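Local coordinates for protein HAD family phosphatase (Pseudomonas syringae pv. tomato, PDB 2ODA) that is of unknown exact function but probably acts as a phosphatase-like enzyme of a Pseudomonas-specific subfamily within the haloacid dehalogenase superfamily, at residues B[9-14]-B[53-58]; B[85-90]-B[118-123]; B[109-114]-B[127-132]; B[113-118]-B[135-140]. One frame throughout, in Å; residues are numbered along the deposited sequence.

Contacts 1 and 3 form the buried core: each zips two neighbouring strands of one parallel sheet, and since strands 9-12 and 109-112 are themselves neighbours, the two contacts make a continuous run of four strands. Both rely on main-chain N-H...O=C bonds, with branched and aromatic side chains packed on the two faces of the sheet. Contacts 2 and 4 lie nearer the surface and share helix 115-123, which contact 2 uses at its later turns and contact 4 at its start. There the partners are irregular loops that carry prolines. Polar side chains therefore hold main-chain carbonyls in contact 2, while contact 4 depends on glycine closeness, proline packing and one bridging water.

Contact 1. Residues B[9-14]-B[53-58]; sequences LLFGLS and MPCAWI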
# COMPACT_ATOMS: atom_id res chain seq x y z
N LEU B 9 3.06 12.68 -4.14
CA LEU B 9 1.96 12.78 -5.07
C LEU B 9 2.24 11.96 -6.32
O LEU B 9 3.35 12.01 -6.89
CB LEU B 9 1.68 14.25 -5.45
CG LEU B 9 1.36 15.27 -4.35
CD1 LEU B 9 1.23 16.67 -4.95
CD2 LEU B 9 0.07 14.90 -3.61
N LEU B 10 1.25 11.18 -6.72
CA LEU B 10 1.30 10.40 -7.96
C LEU B 10 0.37 11.02 -8.97
O LEU B 10 -0.74 11.40 -8.61
CB LEU B 10 0.85 8.96 -7.69
CG LEU B 10 1.61 8.25 -6.57
CD1 LEU B 10 1.08 6.82 -6.44
CD2 LEU B 10 3.14 8.27 -6.81
N PHE B 11 0.80 11.10 -10.24
CA PHE B 11 -0.03 11.68 -11.31
C PHE B 11 -0.13 10.72 -12.48
O PHE B 11 0.87 10.16 -12.90
CB PHE B 11 0.62 12.95 -11.88
CG PHE B 11 0.65 14.11 -10.93
CD1 PHE B 11 1.73 14.29 -10.07
CD2 PHE B 11 -0.37 15.05 -10.95
CE1 PHE B 11 1.77 15.40 -9.21
CE2 PHE B 11 -0.33 16.17 -10.10
CZ PHE B 11 0.75 16.34 -9.24
N GLY B 12 -1.32 10.56 -13.03
CA GLY B 12 -1.39 10.01 -14.39
C GLY B 12 -0.60 10.93 -15.34
O GLY B 12 -0.48 12.13 -15.09
N LEU B 13 -0.06 10.39 -16.42
CA LEU B 13 0.60 11.22 -17.40
C LEU B 13 -0.36 11.74 -18.48
O LEU B 13 -0.78 12.91 -18.44
CB LEU B 13 1.83 10.49 -17.98
CG LEU B 13 2.70 11.29 -18.97
CD1 LEU B 13 3.45 12.51 -18.33
CD2 LEU B 13 3.66 10.33 -19.64
N SER B 14 -0.74 10.86 -19.40
CA SER B 14 -1.73 11.18 -20.44
C SER B 14 -3.12 11.50 -19.84
O SER B 14 -3.60 10.79 -18.94
CB SER B 14 -1.81 10.02 -21.45
OG SER B 14 -2.93 10.14 -22.32
N MSE B 53 8.17 18.69 -3.30
CA MSE B 53 7.19 17.59 -3.16
C MSE B 53 7.65 16.40 -4.02
O MSE B 53 7.82 16.56 -5.23
CB MSE B 53 5.78 18.06 -3.59
CG MSE B 53 4.68 16.97 -3.54
SE MSE B 53 4.40 16.23 -1.72
CE MSE B 53 3.50 17.77 -0.91
N PRO B 54 7.89 15.21 -3.41
CA PRO B 54 8.16 14.04 -4.26
C PRO B 54 6.95 13.71 -5.13
O PRO B 54 5.85 13.50 -4.61
CB PRO B 54 8.44 12.92 -3.25
CG PRO B 54 8.87 13.67 -1.97
CD PRO B 54 7.97 14.88 -1.97
N CYS B 55 7.18 13.67 -6.44
CA CYS B 55 6.14 13.39 -7.42
C CYS B 55 6.65 12.37 -8.40
O CYS B 55 7.81 12.42 -8.79
CB CYS B 55 5.74 14.67 -8.21
SG CYS B 55 5.06 16.01 -7.20
N ALA B 56 5.77 11.45 -8.81
CA ALA B 56 6.08 10.52 -9.90
C ALA B 56 4.87 10.48 -10.82
O ALA B 56 3.74 10.68 -10.35
CB ALA B 56 6.30 9.12 -9.36
N TRP B 57 5.11 10.17 -12.10
CA TRP B 57 3.99 9.93 -13.02
C TRP B 57 3.81 8.46 -13.32
O TRP B 57 4.77 7.67 -13.29
CB TRP B 57 4.12 10.72 -14.33
CG TRP B 57 5.30 10.35 -15.20
CD1 TRP B 57 6.52 10.99 -15.25
CD2 TRP B 57 5.35 9.31 -16.18
NE1 TRP B 57 7.33 10.39 -16.19
CE2 TRP B 57 6.63 9.36 -16.79
CE3 TRP B 57 4.44 8.32 -16.59
CZ2 TRP B 57 7.03 8.46 -17.79
CZ3 TRP B 57 4.84 7.41 -17.59
CH2 TRP B 57 6.13 7.49 -18.17
N ILE B 58 2.56 8.10 -13.60
CA ILE B 58 2.18 6.73 -13.90
C ILE B 58 1.44 6.71 -15.22
O ILE B 58 0.56 7.53 -15.46
CB ILE B 58 1.21 6.19 -12.82
CG1 ILE B 58 1.95 6.09 -11.49
CG2 ILE B 58 0.61 4.84 -13.24
CD1 ILE B 58 1.05 5.74 -10.32
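Parallel pairing of inner strands 9-12 and 55-58, part of the Rossmann-like sheet of the HAD fold, sets Leu9 against Cys55 and Gly12 against Ile58. Four bonds alternate along the strands: Leu9 N to Pro54 O, Ala56 N to Leu9 O, Phe11 N to Ala56 O, and Ile58 N to Phe11 O, the last 2.8 Å long. A fifth, from Leu13 N to Ile58 O at 3.1 Å, is more bent (136° at the hydrogen), as the chain leaves the sheet just after Gly12.

On the face bearing Leu9, Phe11, Cys55 and Trp57, the thiol of Cys55 meets the rim of the Phe11 ring in its plane, with SG 3.9 Å from CE1. A small polarisable sulfur suits this edge. Leu13 lays CD2 over one face of Trp57, 3.8 Å from the centre of the six-membered ring and 13° off its normal, a CH-pi contact. The indole is presented to it because Trp57 CG stands between the backbone N and the carbonyl carbon (chi1 65°). At the strand start the Leu9 side chain crosses that of selenomethionine Met53 at about a right angle, with CD1 3.7 Å from Met53 CG.

Across the sheet, Leu10 forks: CD1 reaches Ile58 CD1 at 4.0 Å and CD2 lies over the methyl of Ala56, with helix 91-99 covering this side. Since these side chains contribute only apolar and aromatic contacts, the register is set chiefly by the main-chain bonds, which also satisfy peptide groups buried in the core.

Contact 2. Residues B[85-90]-B[118-123]; sequences AGWPQP and LQSGLN
Two hydrogen bonds tie the loop residues Pro88 and Gln89 to helix 115-123, and both use side chains of the helix to reach carbonyls of the loop. Asn123 ND2 donates to Pro88 O at 2.8 Å with a fairly straight N-H (157°). The oxygen lies close to the Asn123 amide plane, but the donor sits above the Pro88 carbonyl plane, 42° out of it. Ser120 OG donates to Gln89 O, also at 2.8 Å; its hydroxyl trails away from its own backbone N (chi1 170°), which brings it up to the loop. A short hydroxyl fits here because the backbones are so near. Within the helix, Gln119 NE2 donates to Asn123 OD1 at 3.2 Å, so both ends of the Asn123 amide have a partner, consistent with its modelled orientation, though this bond is poorly aligned.

A weaker polar contact joins Ser120 CA to Pro88 O at 3.3 Å, a CA-H...O approach that gives this carbonyl a second partner.

The apolar contacts come mainly from prolines, whose rigid rings suit an irregular segment. Pro88, preceded by a cis peptide bond, sets CB against Gln119 CG at 3.6 Å, touching the aliphatic part of that bent chain. Pro90 CB rests on the main chain of Asn123, 4.0 Å from its C.

The loop leads from strand 78-79 into helix 91-99, whose Cys93 also touches Ser120. The contact fastens it to helix 115-123 on the flank of the HAD core sheet; Gln119 also packs on Leu167 of helix 150-167, and Pro90 meets Val102 of the second subunit at the dimer interface.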
# COMPACT_ATOMS: atom_id res chain seq x y z
N ALA B 85 1.53 -6.47 -13.22
CA ALA B 85 0.07 -6.59 -13.17
C ALA B 85 -0.50 -5.17 -13.30
O ALA B 85 -0.21 -4.31 -12.47
CB ALA B 85 -0.38 -7.23 -11.83
N GLY B 86 -1.27 -4.96 -14.37
CA GLY B 86 -1.76 -3.62 -14.75
C GLY B 86 -2.99 -3.18 -13.99
O GLY B 86 -3.51 -3.93 -13.17
N TRP B 87 -3.47 -1.97 -14.27
CA TRP B 87 -4.65 -1.44 -13.62
C TRP B 87 -5.85 -2.39 -13.82
O TRP B 87 -5.95 -3.02 -14.86
CB TRP B 87 -4.98 -0.06 -14.21
CG TRP B 87 -3.81 0.88 -14.38
CD1 TRP B 87 -2.60 0.83 -13.75
CD2 TRP B 87 -3.77 2.02 -15.23
NE1 TRP B 87 -1.79 1.86 -14.17
CE2 TRP B 87 -2.49 2.61 -15.08
CE3 TRP B 87 -4.69 2.62 -16.10
CZ2 TRP B 87 -2.10 3.75 -15.78
CZ3 TRP B 87 -4.30 3.77 -16.78
CH2 TRP B 87 -3.02 4.32 -16.63
N PRO B 88 -6.77 -2.47 -12.85
CA PRO B 88 -6.88 -1.74 -11.60
C PRO B 88 -6.13 -2.35 -10.40
O PRO B 88 -6.39 -1.90 -9.28
CB PRO B 88 -8.39 -1.78 -11.33
CG PRO B 88 -8.84 -3.11 -11.86
CD PRO B 88 -7.88 -3.42 -13.03
N GLN B 89 -5.23 -3.31 -10.62
CA GLN B 89 -4.37 -3.83 -9.54
C GLN B 89 -3.58 -2.67 -8.88
O GLN B 89 -3.19 -1.70 -9.57
CB GLN B 89 -3.39 -4.91 -10.04
CG GLN B 89 -4.03 -6.24 -10.46
CD GLN B 89 -4.80 -6.90 -9.34
OE1 GLN B 89 -6.01 -6.75 -9.24
NE2 GLN B 89 -4.09 -7.65 -8.49
N PRO B 90 -3.38 -2.74 -7.54
CA PRO B 90 -2.71 -1.64 -6.81
C PRO B 90 -1.23 -1.44 -7.17
O PRO B 90 -0.64 -0.38 -6.86
CB PRO B 90 -2.81 -2.09 -5.33
CG PRO B 90 -2.98 -3.62 -5.42
CD PRO B 90 -3.85 -3.81 -6.64
N LEU B 118 -7.47 5.55 -11.38
CA LEU B 118 -8.08 5.92 -10.11
C LEU B 118 -8.48 4.70 -9.28
O LEU B 118 -8.27 4.68 -8.06
CB LEU B 118 -9.29 6.84 -10.31
CG LEU B 118 -8.87 8.21 -10.85
CD1 LEU B 118 -10.08 8.91 -11.47
CD2 LEU B 118 -8.22 9.04 -9.72
N GLN B 119 -9.06 3.70 -9.93
CA GLN B 119 -9.37 2.43 -9.25
C GLN B 119 -8.13 1.76 -8.67
O GLN B 119 -8.17 1.20 -7.56
CB GLN B 119 -10.11 1.48 -10.20
CG GLN B 119 -10.71 0.23 -9.49
CD GLN B 119 -11.78 0.59 -8.47
OE1 GLN B 119 -12.84 1.07 -8.84
NE2 GLN B 119 -11.49 0.39 -7.20
N SER B 120 -7.02 1.77 -9.42
CA SER B 120 -5.74 1.27 -8.89
C SER B 120 -5.38 2.03 -7.60
O SER B 120 -4.97 1.42 -6.62
CB SER B 120 -4.63 1.39 -9.95
OG SER B 120 -3.35 1.12 -9.40
N GLY B 121 -5.52 3.36 -7.61
CA GLY B 121 -5.15 4.16 -6.45
C GLY B 121 -6.04 3.86 -5.25
O GLY B 121 -5.55 3.76 -4.12
N LEU B 122 -7.35 3.72 -5.49
CA LEU B 122 -8.28 3.35 -4.42
C LEU B 122 -7.92 1.97 -3.88
O LEU B 122 -7.87 1.75 -2.67
CB LEU B 122 -9.75 3.35 -4.94
CG LEU B 122 -10.32 4.72 -5.32
CD1 LEU B 122 -11.72 4.59 -5.97
CD2 LEU B 122 -10.41 5.64 -4.08
N ASN B 123 -7.67 1.03 -4.78
CA ASN B 123 -7.26 -0.33 -4.37
C ASN B 123 -5.95 -0.35 -3.59
O ASN B 123 -5.76 -1.18 -2.66
CB ASN B 123 -7.14 -1.24 -5.59
CG ASN B 123 -8.52 -1.61 -6.19
OD1 ASN B 123 -9.54 -1.44 -5.53
ND2 ASN B 123 -8.54 -2.10 -7.44

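Contact 3. Residues B[109-114]-B[127-132]; sequences VLISGD and WTIGLA
Ile111 and Ile129 run alongside one another in the same sense on neighbouring strands of a beta-alpha-beta unit, strand 109-112, helix 115-123 and strand 127-131, in the HAD core. CG1 of each is anti to its carbonyl carbon, and Ile111 CG1 comes within 3.9 Å of Ile129 CB. Val109 crosses Ile129 at a slant, its CG1 3.7 Å from the far methyl CD1. At the other end Ile111 CG2 meets Leu131 CD1 at 4.0 Å, again slantwise. Branched residues suit this tightly filled face, which helix 179-191 covers through Leu179, Cys182 and Leu183. The side chain of Trp127 joins in through CB, against Val109 CG2, and the indole leads away toward Arg190.

The reverse face, with Leu110, Ser112 and Thr128, turns to helix 115-123; Gly130 lies level with Ser112 there. Between the strands, Leu110 N bonds to Trp127 O, Ile129 N to Leu110 O, and Ser112 N to Ile129 O. The pairing frays at the C-terminal end: Leu131 N to Ser112 O is a weak bond, 3.1 Å long and 129° at the hydrogen. Just beyond it, Ser112 OG accepts from Asp114 N at 3.0 Å, closing an ST turn.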
# COMPACT_ATOMS: atom_id res chain seq x y z
N VAL B 109 -1.22 10.70 -2.28
CA VAL B 109 -2.37 11.04 -3.14
C VAL B 109 -2.10 10.66 -4.59
O VAL B 109 -0.96 10.77 -5.06
CB VAL B 109 -2.68 12.56 -3.10
CG1 VAL B 109 -3.98 12.88 -3.85
CG2 VAL B 109 -2.76 13.07 -1.65
N LEU B 110 -3.15 10.20 -5.29
CA LEU B 110 -3.07 9.95 -6.72
C LEU B 110 -4.02 10.92 -7.39
O LEU B 110 -5.18 11.04 -6.99
CB LEU B 110 -3.51 8.51 -7.07
CG LEU B 110 -3.79 8.27 -8.57
CD1 LEU B 110 -2.51 8.31 -9.41
CD2 LEU B 110 -4.49 6.91 -8.78
N ILE B 111 -3.53 11.60 -8.41
CA ILE B 111 -4.35 12.50 -9.20
C ILE B 111 -4.44 11.91 -10.62
O ILE B 111 -3.41 11.63 -11.22
CB ILE B 111 -3.70 13.89 -9.27
CG1 ILE B 111 -3.55 14.47 -7.85
CG2 ILE B 111 -4.53 14.85 -10.15
CD1 ILE B 111 -2.13 14.43 -7.30
N SER B 112 -5.66 11.76 -11.15
CA SER B 112 -5.91 11.18 -12.49
C SER B 112 -7.33 11.55 -12.95
O SER B 112 -8.20 11.84 -12.13
CB SER B 112 -5.76 9.65 -12.43
OG SER B 112 -5.95 9.04 -13.71
N GLY B 113 -7.57 11.53 -14.26
CA GLY B 113 -8.94 11.47 -14.77
C GLY B 113 -9.37 10.12 -15.33
O GLY B 113 -10.48 10.00 -15.88
N ASP B 114 -8.53 9.09 -15.17
CA ASP B 114 -8.79 7.79 -15.78
C ASP B 114 -9.37 6.83 -14.74
O ASP B 114 -8.72 6.56 -13.73
CB ASP B 114 -7.49 7.18 -16.35
CG ASP B 114 -7.72 5.86 -17.09
OD1 ASP B 114 -8.45 5.02 -16.58
OD2 ASP B 114 -7.14 5.64 -18.15
N TRP B 127 -5.38 8.28 -1.11
CA TRP B 127 -6.30 9.37 -1.40
C TRP B 127 -6.32 9.55 -2.92
O TRP B 127 -5.30 9.34 -3.59
CB TRP B 127 -5.83 10.68 -0.75
CG TRP B 127 -6.07 10.73 0.75
CD1 TRP B 127 -5.17 10.43 1.75
CD2 TRP B 127 -7.28 11.11 1.40
NE1 TRP B 127 -5.76 10.60 2.99
CE2 TRP B 127 -7.06 11.02 2.80
CE3 TRP B 127 -8.54 11.52 0.93
CZ2 TRP B 127 -8.06 11.30 3.74
CZ3 TRP B 127 -9.54 11.81 1.86
CH2 TRP B 127 -9.29 11.71 3.25
N THR B 128 -7.47 9.94 -3.45
CA THR B 128 -7.61 10.17 -4.91
C THR B 128 -8.25 11.50 -5.25
O THR B 128 -9.20 11.93 -4.61
CB THR B 128 -8.43 9.03 -5.61
OG1 THR B 128 -9.73 8.94 -5.04
CG2 THR B 128 -7.74 7.68 -5.43
N ILE B 129 -7.72 12.15 -6.29
CA ILE B 129 -8.29 13.37 -6.83
C ILE B 129 -8.57 13.07 -8.30
O ILE B 129 -7.67 12.63 -9.01
CB ILE B 129 -7.31 14.60 -6.72
CG1 ILE B 129 -7.04 14.90 -5.24
CG2 ILE B 129 -7.86 15.83 -7.54
CD1 ILE B 129 -5.84 15.89 -4.94
N GLY B 130 -9.82 13.27 -8.71
CA GLY B 130 -10.25 13.08 -10.08
C GLY B 130 -10.27 14.40 -10.84
O GLY B 130 -10.48 15.47 -10.26
N LEU B 131 -10.05 14.30 -12.15
CA LEU B 131 -10.00 15.47 -13.02
C LEU B 131 -11.17 15.47 -14.00
O LEU B 131 -11.35 14.52 -14.75
CB LEU B 131 -8.64 15.53 -13.76
CG LEU B 131 -7.38 15.79 -12.90
CD1 LEU B 131 -6.09 15.76 -13.75
CD2 LEU B 131 -7.46 17.12 -12.15
N ALA B 132 -11.95 16.55 -14.00
CA ALA B 132 -13.26 16.53 -14.69
C ALA B 132 -13.23 16.94 -16.18
O ALA B 132 -14.23 16.78 -16.88
CB ALA B 132 -14.24 17.40 -13.94

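Contact 4. Residues B[113-118]-B[135-140]; sequences GDPRLL and GPLCGL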
# COMPACT_ATOMS: atom_id res chain seq x y z
N GLY B 113 -7.57 11.53 -14.26
CA GLY B 113 -8.94 11.47 -14.77
C GLY B 113 -9.37 10.12 -15.33
O GLY B 113 -10.48 10.00 -15.88
N ASP B 114 -8.53 9.09 -15.17
CA ASP B 114 -8.79 7.79 -15.78
C ASP B 114 -9.37 6.83 -14.74
O ASP B 114 -8.72 6.56 -13.73
CB ASP B 114 -7.49 7.18 -16.35
CG ASP B 114 -7.72 5.86 -17.09
OD1 ASP B 114 -8.45 5.02 -16.58
OD2 ASP B 114 -7.14 5.64 -18.15
N PRO B 115 -10.59 6.33 -14.98
CA PRO B 115 -11.26 5.51 -13.96
C PRO B 115 -10.49 4.28 -13.55
O PRO B 115 -10.59 3.85 -12.40
CB PRO B 115 -12.57 5.10 -14.63
CG PRO B 115 -12.80 6.11 -15.66
CD PRO B 115 -11.44 6.49 -16.18
N ARG B 116 -9.73 3.72 -14.49
CA ARG B 116 -8.94 2.51 -14.24
C ARG B 116 -7.72 2.77 -13.36
O ARG B 116 -7.42 1.99 -12.44
CB ARG B 116 -8.53 1.84 -15.54
CG ARG B 116 -9.71 1.15 -16.26
CD ARG B 116 -9.29 0.59 -17.63
NE ARG B 116 -8.18 -0.37 -17.49
CZ ARG B 116 -6.96 -0.13 -17.96
NH1 ARG B 116 -6.74 1.01 -18.58
NH2 ARG B 116 -5.97 -1.01 -17.80
N LEU B 117 -7.02 3.86 -13.64
CA LEU B 117 -5.92 4.25 -12.78
C LEU B 117 -6.41 4.74 -11.42
O LEU B 117 -5.82 4.39 -10.39
CB LEU B 117 -5.03 5.28 -13.49
CG LEU B 117 -3.93 5.92 -12.63
CD1 LEU B 117 -2.93 4.88 -12.03
CD2 LEU B 117 -3.20 6.98 -13.47
N LEU B 118 -7.47 5.55 -11.38
CA LEU B 118 -8.08 5.92 -10.11
C LEU B 118 -8.48 4.70 -9.28
O LEU B 118 -8.27 4.68 -8.06
CB LEU B 118 -9.29 6.84 -10.31
CG LEU B 118 -8.87 8.21 -10.85
CD1 LEU B 118 -10.08 8.91 -11.47
CD2 LEU B 118 -8.22 9.04 -9.72
N GLY B 135 -9.65 14.15 -19.00
CA GLY B 135 -9.46 12.69 -18.98
C GLY B 135 -10.27 11.96 -20.04
O GLY B 135 -11.02 12.60 -20.78
N PRO B 136 -10.18 10.61 -20.07
CA PRO B 136 -10.86 9.83 -21.11
C PRO B 136 -12.39 9.86 -21.10
O PRO B 136 -13.02 9.60 -22.13
CB PRO B 136 -10.32 8.38 -20.89
CG PRO B 136 -9.97 8.34 -19.44
CD PRO B 136 -9.44 9.75 -19.13
N LEU B 137 -13.01 10.16 -19.95
CA LEU B 137 -14.48 10.26 -19.88
C LEU B 137 -14.98 11.46 -20.66
O LEU B 137 -16.13 11.48 -21.13
CB LEU B 137 -14.96 10.37 -18.44
CG LEU B 137 -14.78 9.12 -17.60
CD1 LEU B 137 -14.99 9.44 -16.13
CD2 LEU B 137 -15.76 8.05 -18.06
N CYS B 138 -14.13 12.47 -20.79
CA CYS B 138 -14.38 13.56 -21.73
C CYS B 138 -13.80 13.22 -23.12
O CYS B 138 -14.51 13.29 -24.11
CB CYS B 138 -13.81 14.88 -21.16
SG CYS B 138 -14.49 15.29 -19.51
N GLY B 139 -12.52 12.87 -23.17
CA GLY B 139 -11.92 12.32 -24.38
C GLY B 139 -11.90 13.28 -25.57
O GLY B 139 -11.92 12.83 -26.71
N LEU B 140 -11.87 14.58 -25.31
CA LEU B 140 -11.83 15.53 -26.41
C LEU B 140 -10.50 16.29 -26.43
O LEU B 140 -10.00 16.72 -25.38
CB LEU B 140 -13.01 16.50 -26.35
CG LEU B 140 -14.43 15.93 -26.46
CD1 LEU B 140 -15.42 17.09 -26.38
CD2 LEU B 140 -14.58 15.20 -27.77
O HOH W 1 -12.03 11.31 -17.50
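Gly113 and Gly135 bring their chains close together, CA to CA 4.4 Å, with Gly113 lying just past the end of strand 109-112 and Gly135 in the loop after strand 127-131. Neither residue has a side chain to keep the main chains apart. Gly113 O also approaches Pro136 CD at 3.4 Å. One water links Gly113 to Leu137: it donates to Gly113 O at 2.6 Å and accepts from Leu137 N at 2.9 Å, so two backbone groups that do not meet directly are still joined.

Pro136 is the main side chain here. Its CG rests against Asp114 CA at 3.9 Å and against Pro115 CD at 4.0 Å, the two rings passing one another head to tail. Farther along, Leu137 CD1 reaches Pro115 CG at 4.0 Å from an oblique angle, and it also packs on Lys163 and Leu164 of helix 150-167. The Gly113-Asp114 pair after strand 109-112 is consistent with HAD motif IV, whose acid in relatives helps hold the magnesium ion. Asp114 is also the N-cap of helix 115-123: OD1 accepts from Arg116 N at 2.8 Å, met nearly along the C-O bond, and more weakly from Leu117 N. Proline suits the first turn, where its missing N-H costs no helical bond. On the loop side, Gly139, at a positive phi of 64° that favours glycine, follows the turn closed by its N bonding to Gly135 O.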